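PDB 3LAG: uncharacterized protein RPA4178 from Rhodopseudomonas palustris, which is of unknown function but has a cupin fold and binds metal ions, nickel and calcium among them. Local coordinates for residues A6-Q11 with T20-P25; V40-A45 with L90-K95; T50-D55 with D78-S83. One frame throughout, in Å; residues are numbered along the deposited sequence.

How the contacts relate
The three contacts are antiparallel strand pairings in one mixed sheet, that of a cupin domain. Contact 1 comes first along the chain, joining neighbouring strands 4-13 and 17-24. Contact 2 pairs strands 39-43 and 87-94, and contact 3, strands 47-52 and 76-80, is nested inside the loop that contact 2 closes. The centres of contacts 1 and 2 lie about 11 Å apart; strands 17-24 and 87-94 are neighbours, and both contacts touch the second subunit. Contact 3 sits about 17 Å from contact 2, centre to centre, across the chain's centre, while Asn81 ties it to Leu24 of contact 1. Side chains of Glu91, Val79 and Trp22 lie about 4, 5 and 6 Å from the nickel ion.

Contact 1: residues A6-Q11 with T20-P25; sequences AKSEIQ and TEWRLP
Backbone bonds between Lys7 and Arg23 and between Glu9 and Glu21 hold the two strands together, each pair exchanging two N-H...O bonds. The straightest of them runs from Arg23 N to Lys7 O, 2.8 Å long with 172° at the hydrogen. Ser8 with Trp22 and Ile10 with Thr20 are the non-hydrogen-bonded pairs.

Apolar contact gathers round the indole of Trp22. Ser8 CB sits over one face, 3.6 Å from the centroid of the six-membered ring of Trp22, a CH-pi contact only 10° off the ring normal. Thr20 CG2 covers the same face nearer the rim, while Ala6 CB meets the ring edge at Trp22 CZ3 (4.0 Å). Ala6 CB also touches Leu24 CD1 at 3.7 Å. The pairing is a beta hairpin, strands 4-13 and 17-24, and Phe89 on the next strand also meets the indole.

Charge collects on the face bearing Lys7, Glu9, Glu21 and Arg23. Glu21 is modelled in two conformers, and its carboxylate contacts hold for one of them. There CG is anti to the backbone N (chi1 178°); the 2.8 Å approach of Glu21 OE1 to Glu9 OE1 is doubtful. Arg23 NE forms a salt bridge to Glu21 OE2 at 2.9 Å, from above the carboxylate plane, and Arg23 has a second partner in Glu86. Arg67 of the second subunit pairs with Glu9. Gln11 NE2 adds a weak bond to Glu21 OE1 (3.0 Å), its amide nearly perpendicular to the carboxylate; Ser68 and Gly66 of the second subunit bind the same amide.

Contact 2: residues V40-A45 with L90-K95; sequences VVVPMA and LEIELK
Val40 faces Ile92 in an antiparallel hydrogen-bonded pair: Val40 N donates to Ile92 O at 2.9 Å, and Ile92 N returns the bond to Val40 O at 2.8 Å. The CB atoms of Val40 and Ile92 stand 4.2 Å apart on the same side of the sheet.

Val41, in the non-hydrogen-bonded pair with Glu91, turns to the other side. Its CG2 branch, anti to the carbonyl carbon, lies 4.1 Å from Glu91 OE1, a loose contact between a methyl group and a carboxylate. The Glu91 side chain reaches to within about 4 Å of the nickel ion, which His33, His35 and His77 bind, so this face probably lines the metal site.

Val42 returns to the face of Val40. Val42 N bonds to Leu90 O at 2.8 Å and nearly straight, 174° at the hydrogen, while Leu90 N bonds back to Val42 O. In one of two modelled conformers of Ile92, CD1 lies 3.5 Å from Val42 CG2, a tentative diagonal contact, two residues along from Val42's partner Leu90. Past the strand end, with CG anti to the carbonyl carbon (chi1 -60°), Met44, present as selenomethionine, brings CG to 3.7 Å from Leu90 CD1.

Strand 87-94 runs between 39-43 and 17-24, with Thr20 bonded to Glu91 and Tyr69 of strand 69-71 bonded to Val41 on the outer edge. Leu90, on the face away from the nickel, packs on Val42 of the second subunit, and Val40 on its Val17.

Contact 3: residues T50-D55 with D78-S83; sequences TIVAPD and DVRNES
Strands 47-52 and 76-80 pair antiparallel within the cupin sheet, and a salt-bridge network runs along one face. Thr50 and Arg80 form one hydrogen-bonded pair, in which Arg80 N reaches Thr50 O at 2.7 Å. Val52 and Asp78 form the other; its bond from Val52 N to Asp78 O is almost straight, 178° at the hydrogen. Between them Ile51 and Val79 face the other side, their CG1 and CG2 loosely packed, and the Val79 side chain lies about 5 Å from the nickel ion.

Arg80 crosses Val52 at an angle, its CD 3.7 Å from Val52 CG2, and the bend at chi3 (68°) turns the guanidinium between two carboxylates. Both meet its edge in plane: Arg80 NH2 bonds to Asp78 OD2 on the syn side at 3.0 Å, and Arg80 NE to Glu82 OE2 at 3.2 Å. A methionine in place of Arg80 would probably leave Asp78 OD2 without this charged mate and Glu82, among these ion pairs, with just its long, weak pairing to Arg58.

Thr50 OG1 touches Glu82 CG at 3.4 Å, and a water joins that hydroxyl to Glu82 N. Further along, Asn81 OD1 accepts from Ser83 N in an Asx turn and from Ser83 OG.

Strand 58-63 lies beside 47-52, with Arg58 against Val52 and Arg80. Beside 76-80 lies strand 28-34, where Thr30 bonds to Val79 and Ala29 packs on Asp78 and Arg80.

Contact 1: residues A6-Q11 with T20-P25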
loop_
_atom_site.group_PDB
_atom_site.type_symbol
_atom_site.label_atom_id
_atom_site.label_comp_id
_atom_site.label_asym_id
_atom_site.label_seq_id
_atom_site.Cartn_x
_atom_site.Cartn_y
_atom_site.Cartn_z
ATOM N N ALA B 6 17.444 -7.029 -7.035
ATOM C CA ALA B 6 16.060 -6.813 -6.646
ATOM C C ALA B 6 15.300 -6.306 -7.867
ATOM O O ALA B 6 15.874 -5.612 -8.711
ATOM C CB ALA B 6 15.990 -5.802 -5.528
ATOM N N LYS B 7 14.014 -6.631 -7.956
ATOM C CA LYS B 7 13.172 -6.137 -9.034
ATOM C C LYS B 7 12.289 -5.016 -8.510
ATOM O O LYS B 7 11.788 -5.082 -7.381
ATOM C CB LYS B 7 12.292 -7.267 -9.563
ATOM C CG LYS B 7 13.049 -8.487 -10.056
ATOM C CD LYS B 7 12.080 -9.628 -10.368
ATOM C CE LYS B 7 12.802 -10.953 -10.568
ATOM N NZ LYS B 7 11.841 -12.083 -10.721
ATOM N N SER B 8 12.087 -3.992 -9.333
ATOM C CA SER B 8 11.179 -2.907 -8.975
ATOM C C SER B 8 10.289 -2.497 -10.149
ATOM O O SER B 8 10.714 -2.544 -11.297
ATOM C CB SER B 8 11.951 -1.690 -8.459
ATOM O OG SER B 8 12.778 -1.160 -9.474
ATOM N N GLU B 9 9.055 -2.111 -9.838
ATOM C CA GLU B 9 8.110 -1.601 -10.823
ATOM C C GLU B 9 7.442 -0.362 -10.244
ATOM O O GLU B 9 6.835 -0.410 -9.164
ATOM C CB GLU B 9 7.036 -2.631 -11.162
ATOM C CG GLU B 9 6.021 -2.106 -12.168
ATOM C CD GLU B 9 4.604 -2.634 -11.949
ATOM O OE1 GLU B 9 4.371 -3.377 -10.968
ATOM O OE2 GLU B 9 3.715 -2.292 -12.763
ATOM N N ILE B 10 7.565 0.751 -10.954
ATOM C CA ILE B 10 6.919 1.983 -10.520
ATOM C C ILE B 10 5.466 1.959 -10.980
ATOM O O ILE B 10 5.182 2.065 -12.170
ATOM C CB ILE B 10 7.672 3.231 -11.017
ATOM C CG1 ILE B 10 9.078 3.264 -10.406
ATOM C CG2 ILE B 10 6.930 4.500 -10.638
ATOM C CD1 ILE B 10 10.021 4.285 -11.007
ATOM N N GLN B 11 4.550 1.782 -10.036
ATOM C CA GLN B 11 3.132 1.643 -10.353
ATOM C C GLN B 11 2.442 2.984 -10.529
ATOM O O GLN B 11 1.509 3.116 -11.329
ATOM C CB GLN B 11 2.419 0.850 -9.268
ATOM C CG GLN B 11 2.852 -0.596 -9.184
ATOM C CD GLN B 11 1.973 -1.391 -8.261
ATOM O OE1 GLN B 11 1.131 -0.836 -7.562
ATOM N NE2 GLN B 11 2.171 -2.698 -8.238
ATOM N N THR B 20 6.250 2.221 -5.644
ATOM C CA THR B 20 7.101 1.212 -6.265
ATOM C C THR B 20 6.879 -0.143 -5.632
ATOM O O THR B 20 6.920 -0.285 -4.409
ATOM C CB THR B 20 8.594 1.561 -6.106
ATOM O OG1 THR B 20 8.823 2.886 -6.596
ATOM C CG2 THR B 20 9.479 0.587 -6.877
ATOM N N GLU B 21 6.640 -1.135 -6.480
ATOM C CA GLU B 21 6.577 -2.521 -6.048
ATOM C C GLU B 21 7.971 -3.130 -6.088
ATOM O O GLU B 21 8.626 -3.130 -7.134
ATOM C CB GLU B 21 5.645 -3.313 -6.962
ATOM C CG GLU B 21 5.542 -4.781 -6.617
ATOM C CD GLU B 21 4.637 -5.516 -7.581
ATOM O OE1 GLU B 21 4.215 -4.900 -8.584
ATOM O OE2 GLU B 21 4.337 -6.701 -7.338
ATOM N N TRP B 22 8.416 -3.645 -4.944
ATOM C CA TRP B 22 9.707 -4.316 -4.833
ATOM C C TRP B 22 9.509 -5.814 -4.700
ATOM O O TRP B 22 8.710 -6.272 -3.888
ATOM C CB TRP B 22 10.500 -3.788 -3.626
ATOM C CG TRP B 22 11.029 -2.410 -3.860
ATOM C CD1 TRP B 22 10.449 -1.224 -3.496
ATOM C CD2 TRP B 22 12.237 -2.068 -4.545
ATOM N NE1 TRP B 22 11.227 -0.164 -3.910
ATOM C CE2 TRP B 22 12.336 -0.658 -4.548
ATOM C CE3 TRP B 22 13.253 -2.820 -5.149
ATOM C CZ2 TRP B 22 13.403 0.014 -5.140
ATOM C CZ3 TRP B 22 14.317 -2.148 -5.734
ATOM C CH2 TRP B 22 14.384 -0.745 -5.722
ATOM N N ARG B 23 10.236 -6.568 -5.518
ATOM C CA ARG B 23 10.238 -8.023 -5.437
ATOM C C ARG B 23 11.670 -8.487 -5.291
ATOM O O ARG B 23 12.517 -8.215 -6.147
ATOM C CB ARG B 23 9.604 -8.638 -6.686
ATOM C CG ARG B 23 8.115 -8.442 -6.735
ATOM C CD ARG B 23 7.490 -9.066 -7.976
ATOM N NE ARG B 23 6.036 -9.045 -7.883
ATOM C CZ ARG B 23 5.301 -10.022 -7.363
ATOM N NH1 ARG B 23 5.868 -11.127 -6.897
ATOM N NH2 ARG B 23 3.985 -9.900 -7.325
ATOM N N LEU B 24 11.944 -9.178 -4.193
ATOM C CA LEU B 24 13.284 -9.676 -3.919
ATOM C C LEU B 24 13.292 -11.192 -3.919
ATOM O O LEU B 24 12.816 -11.829 -2.973
ATOM C CB LEU B 24 13.811 -9.154 -2.582
ATOM C CG LEU B 24 14.513 -7.799 -2.628
ATOM C CD1 LEU B 24 13.529 -6.677 -2.876
ATOM C CD2 LEU B 24 15.263 -7.585 -1.326
ATOM N N PRO B 25 13.843 -11.783 -4.985
ATOM C CA PRO B 25 14.031 -13.238 -4.998
ATOM C C PRO B 25 14.994 -13.674 -3.885
ATOM O O PRO B 25 15.773 -12.874 -3.382
ATOM C CB PRO B 25 14.691 -13.483 -6.359
ATOM C CG PRO B 25 14.279 -12.329 -7.198
ATOM C CD PRO B 25 14.238 -11.161 -6.262
#

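Contact 2: residues V40-A45 with L90-K95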
loop_
_atom_site.group_PDB
_atom_site.type_symbol
_atom_site.label_atom_id
_atom_site.label_comp_id
_atom_site.label_asym_id
_atom_site.label_seq_id
_atom_site.Cartn_x
_atom_site.Cartn_y
_atom_site.Cartn_z
ATOM N N VAL B 40 6.241 5.077 3.187
ATOM C CA VAL B 40 5.456 4.049 3.837
ATOM C C VAL B 40 5.776 2.728 3.151
ATOM O O VAL B 40 5.873 2.662 1.922
ATOM C CB VAL B 40 3.942 4.339 3.686
ATOM C CG1 VAL B 40 3.079 3.169 4.191
ATOM C CG2 VAL B 40 3.567 5.643 4.385
ATOM N N VAL B 41 5.961 1.691 3.956
ATOM C CA VAL B 41 6.132 0.338 3.452
ATOM C C VAL B 41 4.841 -0.432 3.672
ATOM O O VAL B 41 4.290 -0.431 4.779
ATOM C CB VAL B 41 7.277 -0.383 4.201
ATOM C CG1 VAL B 41 7.433 -1.824 3.723
ATOM C CG2 VAL B 41 8.577 0.395 4.041
ATOM N N VAL B 42 4.367 -1.088 2.617
ATOM C CA VAL B 42 3.218 -1.984 2.715
ATOM C C VAL B 42 3.673 -3.375 2.328
ATOM O O VAL B 42 3.842 -3.672 1.136
ATOM C CB VAL B 42 2.056 -1.560 1.797
ATOM C CG1 VAL B 42 0.876 -2.502 1.993
ATOM C CG2 VAL B 42 1.648 -0.120 2.092
ATOM N N PRO B 43 3.896 -4.242 3.326
ATOM C CA PRO B 43 4.270 -5.608 2.975
ATOM C C PRO B 43 3.104 -6.329 2.331
ATOM O O PRO B 43 1.961 -6.255 2.800
ATOM C CB PRO B 43 4.598 -6.239 4.335
ATOM C CG PRO B 43 4.921 -5.060 5.232
ATOM C CD PRO B 43 3.949 -4.008 4.778
HETATM N N MSE B 44 3.399 -7.026 1.246
HETATM C CA MSE B 44 2.380 -7.792 0.542
HETATM C C MSE B 44 2.420 -9.273 0.910
HETATM O O MSE B 44 1.559 -10.051 0.502
HETATM C CB MSE B 44 2.544 -7.631 -0.968
HETATM C CG MSE B 44 2.425 -6.189 -1.470
HETATM SE SE MSE B 44 0.754 -5.298 -0.974
HETATM C CE MSE B 44 -0.499 -6.606 -1.650
ATOM N N ALA B 45 3.431 -9.662 1.674
ATOM C CA ALA B 45 3.576 -11.039 2.101
ATOM C C ALA B 45 4.371 -11.035 3.388
ATOM O O ALA B 45 5.210 -10.168 3.580
ATOM C CB ALA B 45 4.294 -11.817 1.036
ATOM N N LEU B 90 5.323 -2.912 -1.253
ATOM C CA LEU B 90 5.214 -1.633 -1.931
ATOM C C LEU B 90 5.834 -0.564 -1.051
ATOM O O LEU B 90 5.730 -0.596 0.177
ATOM C CB LEU B 90 3.753 -1.290 -2.265
ATOM C CG LEU B 90 3.217 -1.855 -3.591
ATOM C CD1 LEU B 90 3.347 -3.361 -3.692
ATOM C CD2 LEU B 90 1.768 -1.426 -3.804
ATOM N N GLU B 91 6.519 0.364 -1.693
ATOM C CA GLU B 91 7.066 1.513 -1.014
ATOM C C GLU B 91 6.436 2.760 -1.604
ATOM O O GLU B 91 6.465 2.980 -2.820
ATOM C CB GLU B 91 8.558 1.543 -1.220
ATOM C CG GLU B 91 9.288 2.093 -0.042
ATOM C CD GLU B 91 10.716 1.648 -0.022
ATOM O OE1 GLU B 91 11.068 0.798 0.827
ATOM O OE2 GLU B 91 11.472 2.143 -0.875
ATOM N N ILE B 92 5.872 3.573 -0.723
ATOM C CA ILE B 92 5.130 4.757 -1.115
ATOM C C ILE B 92 5.896 5.980 -0.618
ATOM O O ILE B 92 5.985 6.214 0.585
ATOM C CB ILE B 92 3.695 4.728 -0.535
ATOM C CG1 ILE B 92 2.950 3.466 -0.999
ATOM C CG2 ILE B 92 2.925 5.971 -0.944
ATOM C CD1 ILE B 92 3.034 2.290 -0.047
ATOM N N GLU B 93 6.481 6.726 -1.549
ATOM C CA GLU B 93 7.330 7.865 -1.229
ATOM C C GLU B 93 6.569 9.153 -1.485
ATOM O O GLU B 93 5.916 9.302 -2.515
ATOM C CB GLU B 93 8.588 7.835 -2.092
ATOM C CG GLU B 93 9.487 6.649 -1.841
ATOM C CD GLU B 93 10.658 6.640 -2.790
ATOM O OE1 GLU B 93 10.470 6.222 -3.955
ATOM O OE2 GLU B 93 11.760 7.060 -2.380
ATOM N N LEU B 94 6.661 10.092 -0.539
ATOM C CA LEU B 94 5.946 11.369 -0.649
ATOM C C LEU B 94 6.860 12.465 -1.197
ATOM O O LEU B 94 8.009 12.613 -0.745
ATOM C CB LEU B 94 5.368 11.812 0.700
ATOM C CG LEU B 94 4.292 10.906 1.299
ATOM C CD1 LEU B 94 3.334 10.432 0.204
ATOM C CD2 LEU B 94 4.910 9.709 2.038
ATOM N N LYS B 95 6.352 13.232 -2.158
ATOM C CA LYS B 95 7.121 14.312 -2.770
ATOM C C LYS B 95 6.804 15.634 -2.105
ATOM O O LYS B 95 5.770 15.777 -1.481
ATOM C CB LYS B 95 6.819 14.404 -4.258
ATOM C CG LYS B 95 7.077 13.091 -4.940
ATOM C CD LYS B 95 7.014 13.224 -6.419
ATOM C CE LYS B 95 7.295 11.887 -7.047
ATOM N NZ LYS B 95 7.230 12.023 -8.505
#

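Contact 3: residues T50-D55 with D78-S83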
loop_
_atom_site.group_PDB
_atom_site.type_symbol
_atom_site.label_atom_id
_atom_site.label_comp_id
_atom_site.label_asym_id
_atom_site.label_seq_id
_atom_site.Cartn_x
_atom_site.Cartn_y
_atom_site.Cartn_z
ATOM N N THR B 50 16.387 -8.856 5.278
ATOM C CA THR B 50 17.672 -8.453 5.822
ATOM C C THR B 50 17.941 -6.981 5.509
ATOM O O THR B 50 17.828 -6.541 4.361
ATOM C CB THR B 50 18.787 -9.344 5.272
ATOM O OG1 THR B 50 18.549 -10.695 5.691
ATOM C CG2 THR B 50 20.143 -8.890 5.780
ATOM N N ILE B 51 18.275 -6.217 6.549
ATOM C CA ILE B 51 18.638 -4.817 6.395
ATOM C C ILE B 51 20.087 -4.668 6.814
ATOM O O ILE B 51 20.452 -5.054 7.931
ATOM C CB ILE B 51 17.778 -3.901 7.290
ATOM C CG1 ILE B 51 16.291 -4.113 6.979
ATOM C CG2 ILE B 51 18.196 -2.444 7.107
ATOM C CD1 ILE B 51 15.345 -3.242 7.789
ATOM N N VAL B 52 20.920 -4.148 5.915
ATOM C CA VAL B 52 22.329 -3.929 6.214
ATOM C C VAL B 52 22.543 -2.444 6.456
ATOM O O VAL B 52 22.296 -1.608 5.575
ATOM C CB VAL B 52 23.255 -4.392 5.083
ATOM C CG1 VAL B 52 24.722 -4.324 5.544
ATOM C CG2 VAL B 52 22.883 -5.798 4.623
ATOM N N ALA B 53 22.951 -2.122 7.681
ATOM C CA ALA B 53 23.180 -0.744 8.083
ATOM C C ALA B 53 24.501 -0.266 7.492
ATOM O O ALA B 53 25.309 -1.078 7.042
ATOM C CB ALA B 53 23.207 -0.646 9.607
ATOM N N PRO B 54 24.727 1.058 7.484
ATOM C CA PRO B 54 25.997 1.555 6.940
ATOM C C PRO B 54 27.233 0.936 7.607
ATOM O O PRO B 54 28.267 0.846 6.949
ATOM C CB PRO B 54 25.926 3.062 7.208
ATOM C CG PRO B 54 24.467 3.367 7.240
ATOM C CD PRO B 54 23.813 2.154 7.851
ATOM N N ASP B 55 27.131 0.508 8.866
ATOM C CA ASP B 55 28.286 -0.074 9.553
ATOM C C ASP B 55 28.490 -1.550 9.232
ATOM O O ASP B 55 29.380 -2.199 9.784
ATOM C CB ASP B 55 28.227 0.155 11.075
ATOM C CG ASP B 55 27.214 -0.736 11.772
ATOM O OD1 ASP B 55 26.408 -1.386 11.082
ATOM O OD2 ASP B 55 27.219 -0.786 13.017
ATOM N N ASP B 78 21.120 -1.226 2.758
ATOM C CA ASP B 78 20.945 -2.229 1.707
ATOM C C ASP B 78 19.893 -3.190 2.228
ATOM O O ASP B 78 19.912 -3.530 3.402
ATOM C CB ASP B 78 22.257 -2.982 1.475
ATOM C CG ASP B 78 22.181 -3.993 0.335
ATOM O OD1 ASP B 78 21.262 -3.920 -0.511
ATOM O OD2 ASP B 78 23.102 -4.835 0.285
ATOM N N VAL B 79 18.971 -3.616 1.379
ATOM C CA VAL B 79 17.968 -4.577 1.793
ATOM C C VAL B 79 18.159 -5.847 0.978
ATOM O O VAL B 79 18.323 -5.798 -0.241
ATOM C CB VAL B 79 16.570 -3.987 1.648
ATOM C CG1 VAL B 79 15.520 -5.070 1.681
ATOM C CG2 VAL B 79 16.355 -2.938 2.747
ATOM N N ARG B 80 18.171 -6.978 1.670
ATOM C CA ARG B 80 18.487 -8.249 1.042
ATOM C C ARG B 80 17.511 -9.331 1.430
ATOM O O ARG B 80 16.843 -9.245 2.462
ATOM C CB ARG B 80 19.882 -8.696 1.458
ATOM C CG ARG B 80 20.919 -7.606 1.307
ATOM C CD ARG B 80 22.291 -8.082 1.720
ATOM N NE ARG B 80 22.846 -9.079 0.812
ATOM C CZ ARG B 80 23.641 -8.804 -0.221
ATOM N NH1 ARG B 80 24.109 -9.785 -0.981
ATOM N NH2 ARG B 80 23.971 -7.553 -0.500
ATOM N N ASN B 81 17.456 -10.371 0.608
ATOM C CA ASN B 81 16.666 -11.537 0.931
ATOM C C ASN B 81 17.554 -12.756 1.147
ATOM O O ASN B 81 18.062 -13.345 0.185
ATOM C CB ASN B 81 15.643 -11.803 -0.162
ATOM C CG ASN B 81 14.668 -12.887 0.216
ATOM O OD1 ASN B 81 14.753 -13.472 1.304
ATOM N ND2 ASN B 81 13.721 -13.157 -0.675
ATOM N N GLU B 82 17.757 -13.107 2.417
ATOM C CA GLU B 82 18.534 -14.290 2.769
ATOM C C GLU B 82 17.618 -15.450 3.159
ATOM O O GLU B 82 18.079 -16.475 3.663
ATOM C CB GLU B 82 19.522 -13.984 3.898
ATOM C CG GLU B 82 20.403 -12.755 3.658
ATOM C CD GLU B 82 21.349 -12.894 2.482
ATOM O OE1 GLU B 82 21.528 -14.026 1.987
ATOM O OE2 GLU B 82 21.923 -11.868 2.052
ATOM N N SER B 83 16.320 -15.273 2.924
ATOM C CA SER B 83 15.333 -16.298 3.217
ATOM C C SER B 83 15.083 -17.151 1.980
ATOM O O SER B 83 15.672 -16.920 0.914
ATOM C CB SER B 83 14.018 -15.662 3.691
ATOM O OG SER B 83 13.188 -15.246 2.608
HETATM O O HOH W 1 16.412 -12.318 4.784
#